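Local atomic coordinates of hydroxylase (PDB entry 2OR0), a protein that is a putative flavin-dependent hydroxylase of the acyl-CoA dehydrogenase family, probably using reduced flavin and molecular oxygen to insert one oxygen atom into its substrate. Residues 106-109 with 110-113; 114-117 with 118-121; 285-288 with 289-292. One frame throughout, in Å; residues are numbered along the deposited sequence.

Interaction 1: 106-109 with 110-113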
loop_
_atom_site.group_PDB
_atom_site.type_symbol
_atom_site.label_atom_id
_atom_site.label_comp_id
_atom_site.label_asym_id
_atom_site.label_seq_id
_atom_site.Cartn_x
_atom_site.Cartn_y
_atom_site.Cartn_z
ATOM N N PRO A 106 1.100 -4.120 10.543
ATOM C CA PRO A 106 0.590 -5.006 11.595
ATOM C C PRO A 106 0.479 -6.444 11.127
ATOM O O PRO A 106 0.608 -7.368 11.932
ATOM C CB PRO A 106 -0.808 -4.456 11.874
ATOM C CG PRO A 106 -0.723 -3.018 11.502
ATOM C CD PRO A 106 0.116 -3.055 10.253
ATOM N N TRP A 107 0.252 -6.643 9.831
ATOM C CA TRP A 107 0.154 -7.985 9.301
ATOM C C TRP A 107 1.498 -8.720 9.442
ATOM O O TRP A 107 1.546 -9.871 9.903
ATOM C CB TRP A 107 -0.373 -7.969 7.853
ATOM C CG TRP A 107 -0.488 -9.336 7.286
ATOM C CD1 TRP A 107 -1.559 -10.201 7.401
ATOM C CD2 TRP A 107 0.499 -10.018 6.505
ATOM N NE1 TRP A 107 -1.271 -11.375 6.749
ATOM C CE2 TRP A 107 -0.018 -11.295 6.202
ATOM C CE3 TRP A 107 1.784 -9.673 6.039
ATOM C CZ2 TRP A 107 0.699 -12.231 5.448
ATOM C CZ3 TRP A 107 2.488 -10.594 5.295
ATOM C CH2 TRP A 107 1.948 -11.857 4.995
ATOM N N GLU A 108 2.591 -8.066 9.047
ATOM C CA GLU A 108 3.899 -8.695 9.150
ATOM C C GLU A 108 4.355 -8.815 10.628
ATOM O O GLU A 108 4.908 -9.827 11.014
ATOM C CB GLU A 108 4.964 -7.973 8.329
ATOM C CG GLU A 108 6.316 -8.694 8.388
ATOM C CD GLU A 108 7.367 -8.102 7.473
ATOM O OE1 GLU A 108 7.030 -7.227 6.647
ATOM O OE2 GLU A 108 8.537 -8.510 7.573
ATOM N N LEU A 109 4.102 -7.789 11.436
ATOM C CA LEU A 109 4.511 -7.818 12.828
ATOM C C LEU A 109 3.830 -8.978 13.554
ATOM O O LEU A 109 4.330 -9.455 14.567
ATOM C CB LEU A 109 4.141 -6.527 13.525
ATOM C CG LEU A 109 4.990 -6.219 14.767
ATOM C CD1 LEU A 109 6.450 -5.845 14.379
ATOM C CD2 LEU A 109 4.324 -5.134 15.606
ATOM N N ALA A 110 2.680 -9.414 13.038
ATOM C CA ALA A 110 1.924 -10.496 13.655
ATOM C C ALA A 110 2.794 -11.711 13.787
ATOM O O ALA A 110 2.646 -12.451 14.745
ATOM C CB ALA A 110 0.663 -10.827 12.867
ATOM N N PHE A 111 3.707 -11.906 12.838
ATOM C CA PHE A 111 4.651 -13.016 12.922
ATOM C C PHE A 111 6.096 -12.595 13.233
ATOM O O PHE A 111 7.036 -13.363 13.007
ATOM C CB PHE A 111 4.562 -13.993 11.722
ATOM C CG PHE A 111 4.732 -13.354 10.352
ATOM C CD1 PHE A 111 6.000 -13.269 9.748
ATOM C CD2 PHE A 111 3.621 -12.896 9.642
ATOM C CE1 PHE A 111 6.162 -12.740 8.491
ATOM C CE2 PHE A 111 3.769 -12.333 8.359
ATOM C CZ PHE A 111 5.044 -12.255 7.784
ATOM N N ALA A 112 6.251 -11.378 13.749
ATOM C CA ALA A 112 7.519 -10.969 14.378
ATOM C C ALA A 112 7.536 -11.474 15.840
ATOM O O ALA A 112 6.485 -11.851 16.394
ATOM C CB ALA A 112 7.698 -9.444 14.331
ATOM N N ASP A 113 8.723 -11.470 16.450
ATOM C CA ASP A 113 8.891 -11.867 17.852
ATOM C C ASP A 113 7.843 -11.265 18.758
ATOM O O ASP A 113 7.583 -10.051 18.708
ATOM C CB ASP A 113 10.280 -11.492 18.366
ATOM C CG ASP A 113 10.651 -12.241 19.638
ATOM O OD1 ASP A 113 10.146 -11.859 20.713
ATOM O OD2 ASP A 113 11.450 -13.201 19.543
#

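Interaction 2: 114-117 with 118-121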
loop_
_atom_site.group_PDB
_atom_site.type_symbol
_atom_site.label_atom_id
_atom_site.label_comp_id
_atom_site.label_asym_id
_atom_site.label_seq_id
_atom_site.Cartn_x
_atom_site.Cartn_y
_atom_site.Cartn_z
ATOM N N PRO A 114 7.232 -12.108 19.617
ATOM C CA PRO A 114 6.209 -11.575 20.520
ATOM C C PRO A 114 6.688 -10.373 21.344
ATOM O O PRO A 114 5.879 -9.534 21.730
ATOM C CB PRO A 114 5.850 -12.778 21.426
ATOM C CG PRO A 114 6.199 -13.980 20.628
ATOM C CD PRO A 114 7.418 -13.569 19.768
ATOM N N GLN A 115 7.987 -10.281 21.605
ATOM C CA GLN A 115 8.480 -9.157 22.400
ATOM C C GLN A 115 8.340 -7.786 21.704
ATOM O O GLN A 115 8.034 -6.780 22.358
ATOM C CB GLN A 115 9.918 -9.387 22.864
ATOM C CG GLN A 115 10.378 -8.390 23.930
ATOM C CD GLN A 115 11.800 -8.655 24.409
ATOM O OE1 GLN A 115 12.428 -9.645 24.026
ATOM N NE2 GLN A 115 12.315 -7.758 25.244
ATOM N N VAL A 116 8.573 -7.745 20.390
ATOM C CA VAL A 116 8.479 -6.469 19.683
ATOM C C VAL A 116 7.011 -6.050 19.501
ATOM O O VAL A 116 6.686 -4.856 19.545
ATOM C CB VAL A 116 9.340 -6.450 18.385
ATOM C CG1 VAL A 116 8.837 -7.448 17.356
ATOM C CG2 VAL A 116 9.461 -5.010 17.798
ATOM N N GLN A 117 6.119 -7.036 19.348
ATOM C CA GLN A 117 4.689 -6.748 19.216
ATOM C C GLN A 117 4.204 -6.068 20.494
ATOM O O GLN A 117 3.396 -5.139 20.450
ATOM C CB GLN A 117 3.870 -8.029 18.961
ATOM C CG GLN A 117 4.347 -8.916 17.813
ATOM C CD GLN A 117 3.344 -10.009 17.471
ATOM O OE1 GLN A 117 2.131 -9.795 17.540
ATOM N NE2 GLN A 117 3.840 -11.176 17.092
ATOM N N GLU A 118 4.718 -6.543 21.631
ATOM C CA GLU A 118 4.388 -5.995 22.946
ATOM C C GLU A 118 4.988 -4.593 23.095
ATOM O O GLU A 118 4.328 -3.672 23.581
ATOM C CB GLU A 118 4.885 -6.968 24.041
ATOM C CG GLU A 118 4.559 -6.603 25.502
ATOM C CD GLU A 118 3.075 -6.270 25.758
ATOM O OE1 GLU A 118 2.182 -6.918 25.163
ATOM O OE2 GLU A 118 2.807 -5.357 26.581
ATOM N N GLU A 119 6.227 -4.411 22.648
ATOM C CA GLU A 119 6.843 -3.072 22.669
ATOM C C GLU A 119 6.041 -2.035 21.867
ATOM O O GLU A 119 5.829 -0.896 22.319
ATOM C CB GLU A 119 8.281 -3.139 22.149
ATOM C CG GLU A 119 9.258 -3.752 23.136
ATOM C CD GLU A 119 10.634 -3.974 22.540
ATOM O OE1 GLU A 119 10.774 -3.987 21.298
ATOM O OE2 GLU A 119 11.586 -4.142 23.325
ATOM N N ILE A 120 5.572 -2.441 20.686
ATOM C CA ILE A 120 4.858 -1.532 19.780
ATOM C C ILE A 120 3.407 -1.295 20.188
ATOM O O ILE A 120 2.941 -0.144 20.239
ATOM C CB ILE A 120 4.990 -2.028 18.298
ATOM C CG1 ILE A 120 6.484 -1.989 17.898
ATOM C CG2 ILE A 120 4.071 -1.218 17.345
ATOM C CD1 ILE A 120 6.816 -2.530 16.535
ATOM N N TRP A 121 2.694 -2.374 20.498
ATOM C CA TRP A 121 1.252 -2.281 20.777
ATOM C C TRP A 121 0.863 -2.421 22.253
ATOM O O TRP A 121 -0.275 -2.117 22.623
ATOM C CB TRP A 121 0.492 -3.336 19.969
ATOM C CG TRP A 121 0.501 -3.135 18.486
ATOM C CD1 TRP A 121 0.353 -1.943 17.803
ATOM C CD2 TRP A 121 0.650 -4.151 17.494
ATOM N NE1 TRP A 121 0.400 -2.173 16.448
ATOM C CE2 TRP A 121 0.580 -3.518 16.232
ATOM C CE3 TRP A 121 0.829 -5.538 17.546
ATOM C CZ2 TRP A 121 0.684 -4.225 15.041
ATOM C CZ3 TRP A 121 0.937 -6.240 16.369
ATOM C CH2 TRP A 121 0.860 -5.580 15.122
HETATM O O HOH W 1 10.469 -5.297 25.904
#

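Interaction 3: 285-288 with 289-292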
loop_
_atom_site.group_PDB
_atom_site.type_symbol
_atom_site.label_atom_id
_atom_site.label_comp_id
_atom_site.label_asym_id
_atom_site.label_seq_id
_atom_site.Cartn_x
_atom_site.Cartn_y
_atom_site.Cartn_z
ATOM N N GLY A 285 -20.963 24.420 -27.287
ATOM C CA GLY A 285 -22.425 24.546 -27.033
ATOM C C GLY A 285 -23.085 23.247 -26.542
ATOM O O GLY A 285 -24.170 23.249 -25.937
ATOM N N GLN A 286 -22.390 22.144 -26.807
ATOM C CA GLN A 286 -22.796 20.760 -26.517
ATOM C C GLN A 286 -22.861 20.396 -25.010
ATOM O O GLN A 286 -21.857 20.529 -24.296
ATOM C CB GLN A 286 -21.789 19.844 -27.243
ATOM C CG GLN A 286 -21.900 18.339 -26.971
ATOM C CD GLN A 286 -23.213 17.731 -27.459
ATOM O OE1 GLN A 286 -23.804 16.892 -26.771
ATOM N NE2 GLN A 286 -23.677 18.152 -28.645
ATOM N N LYS A 287 -24.021 19.923 -24.536
ATOM C CA LYS A 287 -24.100 19.305 -23.194
ATOM C C LYS A 287 -23.361 17.963 -23.206
ATOM O O LYS A 287 -23.659 17.102 -24.048
ATOM C CB LYS A 287 -25.542 19.059 -22.748
ATOM C CG LYS A 287 -26.406 20.293 -22.606
ATOM C CD LYS A 287 -27.838 19.886 -22.254
ATOM C CE LYS A 287 -28.807 21.074 -22.372
ATOM N NZ LYS A 287 -30.174 20.705 -21.872
ATOM N N ILE A 288 -22.421 17.784 -22.274
ATOM C CA ILE A 288 -21.667 16.523 -22.165
ATOM C C ILE A 288 -22.579 15.315 -21.909
ATOM O O ILE A 288 -22.363 14.270 -22.493
ATOM C CB ILE A 288 -20.490 16.588 -21.125
ATOM C CG1 ILE A 288 -19.395 17.562 -21.581
ATOM C CG2 ILE A 288 -19.889 15.194 -20.867
ATOM C CD1 ILE A 288 -18.721 17.174 -22.904
ATOM N N LYS A 289 -23.608 15.465 -21.071
ATOM C CA LYS A 289 -24.584 14.376 -20.851
ATOM C C LYS A 289 -25.317 13.924 -22.138
ATOM O O LYS A 289 -25.988 12.897 -22.151
ATOM C CB LYS A 289 -25.582 14.709 -19.718
ATOM C CG LYS A 289 -26.614 15.779 -20.082
ATOM C CD LYS A 289 -27.580 16.097 -18.925
ATOM C CE LYS A 289 -28.389 17.372 -19.244
ATOM N NZ LYS A 289 -29.387 17.705 -18.173
ATOM N N GLU A 290 -25.166 14.672 -23.222
ATOM C CA GLU A 290 -25.659 14.250 -24.538
ATOM C C GLU A 290 -24.532 13.905 -25.537
ATOM O O GLU A 290 -24.788 13.686 -26.720
ATOM C CB GLU A 290 -26.583 15.322 -25.124
ATOM C CG GLU A 290 -27.884 15.523 -24.303
ATOM C CD GLU A 290 -28.710 16.742 -24.745
ATOM O OE1 GLU A 290 -28.310 17.435 -25.729
ATOM O OE2 GLU A 290 -29.760 17.000 -24.092
ATOM N N ASP A 291 -23.291 13.859 -25.066
ATOM C CA ASP A 291 -22.143 13.616 -25.952
ATOM C C ASP A 291 -21.810 12.092 -26.049
ATOM O O ASP A 291 -21.337 11.506 -25.074
ATOM C CB ASP A 291 -20.933 14.428 -25.458
ATOM C CG ASP A 291 -19.756 14.391 -26.420
ATOM O OD1 ASP A 291 -19.415 13.328 -26.974
ATOM O OD2 ASP A 291 -19.148 15.450 -26.624
ATOM N N PRO A 292 -22.033 11.463 -27.222
ATOM C CA PRO A 292 -21.852 10.006 -27.270
ATOM C C PRO A 292 -20.361 9.562 -27.213
ATOM O O PRO A 292 -20.061 8.443 -26.718
ATOM C CB PRO A 292 -22.471 9.626 -28.621
ATOM C CG PRO A 292 -22.191 10.854 -29.512
ATOM C CD PRO A 292 -22.465 12.008 -28.527
#

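Interaction 1: 106-109 with 110-113
Leu-109 O accepts the hydrogen bond of Ala-112 N at 2.8 Å, closing a type I beta turn from Leu-109 to Ala-112 that follows helix 105-109. One residue earlier, Phe-111 N binds Glu-108 O at 3.0 Å. Both are i to i+3 bonds, the spacing of a tight turn. Ala-110 N makes weak bonds to Pro-106 O and Trp-107 O.

Phe-111 presents its edge to a face of Trp-107 in a T-shaped stack, ring centroids 5.3 Å apart and planes at 87°; Phe-111 CE2 comes 3.7 Å from Trp-107 CZ3, over the rim of the indole. With its CG set between backbone N and carbonyl carbon (chi1 56°), Phe-111 folds back over its own turn, and Glu-108 O lies over the centre of the phenyl ring. The aliphatic part of Glu-108 adds a contact, CG to Phe-111 CZ at 3.8 Å, before the carboxylate reaches His-184. Trp-107 NE1 is satisfied by Leu-245 O, which helps to fix the rotation of the indole, and helix 234-239 covers Phe-111. Elsewhere on the turn, Leu-109 CD1 rests 3.8 Å from Ala-112 CB, with Leu-109 also packed on helix 114-121.

In this buried turn the position of the phenyl ring is thus tied to the backbone, since Glu-108 O both accepts from Phe-111 N and lies over the ring of that same residue.

Interaction 2: 114-117 with 118-121
Val-116 and Ile-120, one helical turn apart, lie side by side and point the same way, with Val-116 CG2 at 3.8 Å from Ile-120 CD1. Val-116 CG2 is anti to its backbone nitrogen, and Ile-120 CG1 is anti to its carbonyl carbon (chi1 -63°), which carries the two branches along one flank of the helix. Gln-117 and Trp-121 meet on another flank: Gln-117 OE1 approaches Trp-121 CZ3 at 3.9 Å, the amide plane standing nearly perpendicular to the indole at 89°, while Gln-117 NE2 hydrogen-bonds Ala-112 O. On the solvent side a water bridges Gln-115 and Glu-119, accepting from Gln-115 NE2 at 3.1 Å and donating to Glu-119 OE2 at 3.0 Å, and the extended chain of Glu-119 passes over Gln-115 O, its CG 3.4 Å from that oxygen.

Segment 114-121 is an alpha-helix, and its i to i+4 backbone bonds are the evidence: Glu-118 N to Pro-114 O, Glu-119 N to Gln-115 O, Ile-120 N to Val-116 O and Trp-121 N to Gln-117 O, the last at 2.9 Å with an N-H...O angle of 160°. It is amphipathic as well, since Val-116, Ile-120 and Trp-121 are buried whereas Gln-115 and Glu-118 are exposed.

Its apolar flank, Val-116 and Ile-120, rests on Leu-109 and on Ile-186 of strand 182-188, and Trp-121 packs against Pro-106. Glu-119 OE1 forms a salt bridge with Arg-223 NE; an alanine at Glu-119 would probably leave Arg-223 without this carboxylate and the bridging water without its acceptor. Glu-118 OE1 hydrogen-bonds Tyr-71 OH.

Interaction 3: 285-288 with 289-292
A short turn at the surface joins 285-288 to 289-292 in the loop between helix 250-277 and helix 292-324, and it is held mainly by backbone. Glu-290 N donates to Lys-287 O at 3.0 Å and Asp-291 N to Ile-288 O at 2.8 Å. Both are i to i+3 bonds; the second is the straighter, with an N-H...O angle of 163°.

The three extended side chains of Lys-287, Lys-289 and Glu-290 lie along the outside. Lys-287 runs alongside Lys-289, its CD 4.0 Å from Lys-289 CE, and the same CD is 3.9 Å from Glu-290 OE2, so the contact with Glu-290 is made by the aliphatic part of the lysine. The charged ends are less close: Lys-287 NZ and Glu-290 OE2 are 4.3 Å apart, beyond a salt bridge, yet the carboxylate is likely to offset some of the repulsion between the two ammonium groups.

The motif is a single 3-10 turn leading into a helix N-cap, within the family's C-terminal domain. Asp-291 occupies the cap position, and its OD1 accepts from Val-294 N, with a weaker bond from Tyr-293 N, at the start of helix 292-324. Its CG lies anti to the backbone N (chi1 -172°) and beside the carbonyl carbon, which sets the carboxylate toward those N-H groups.

In the same residue, Asp-291 CB packs 3.3 Å from Ile-288 O. Asp-291 and Ile-288 lie side by side, and Ile-288 CD1 is 4.1 Å from Asp-291 OD2. Ile-288 is the buried residue here; its side chain packs on Arg-280 and Ala-282, and its backbone also bonds Arg-280, tying the turn to an earlier part of the same loop.

How the interactions relate
From the N terminus the chain first meets interaction 1, a local turn after helix 105-109, and runs without a gap into interaction 2, inside helix 114-121. These two are consecutive, neither nested nor crossed, and they touch: Gln-117 NE2 reaches back to Ala-112 O at 2.8 Å, probably a hydrogen bond, while Pro-106 CB meets Trp-121 CZ2 at 3.5 Å. Together they fold one short helix against the next, beside the strands of the sheet. Interaction 3 comes much later in series, its centre about 53 Å from that of interaction 1 and across the chain's centre, where it closes a small turn between the long helices 250-277 and 292-324.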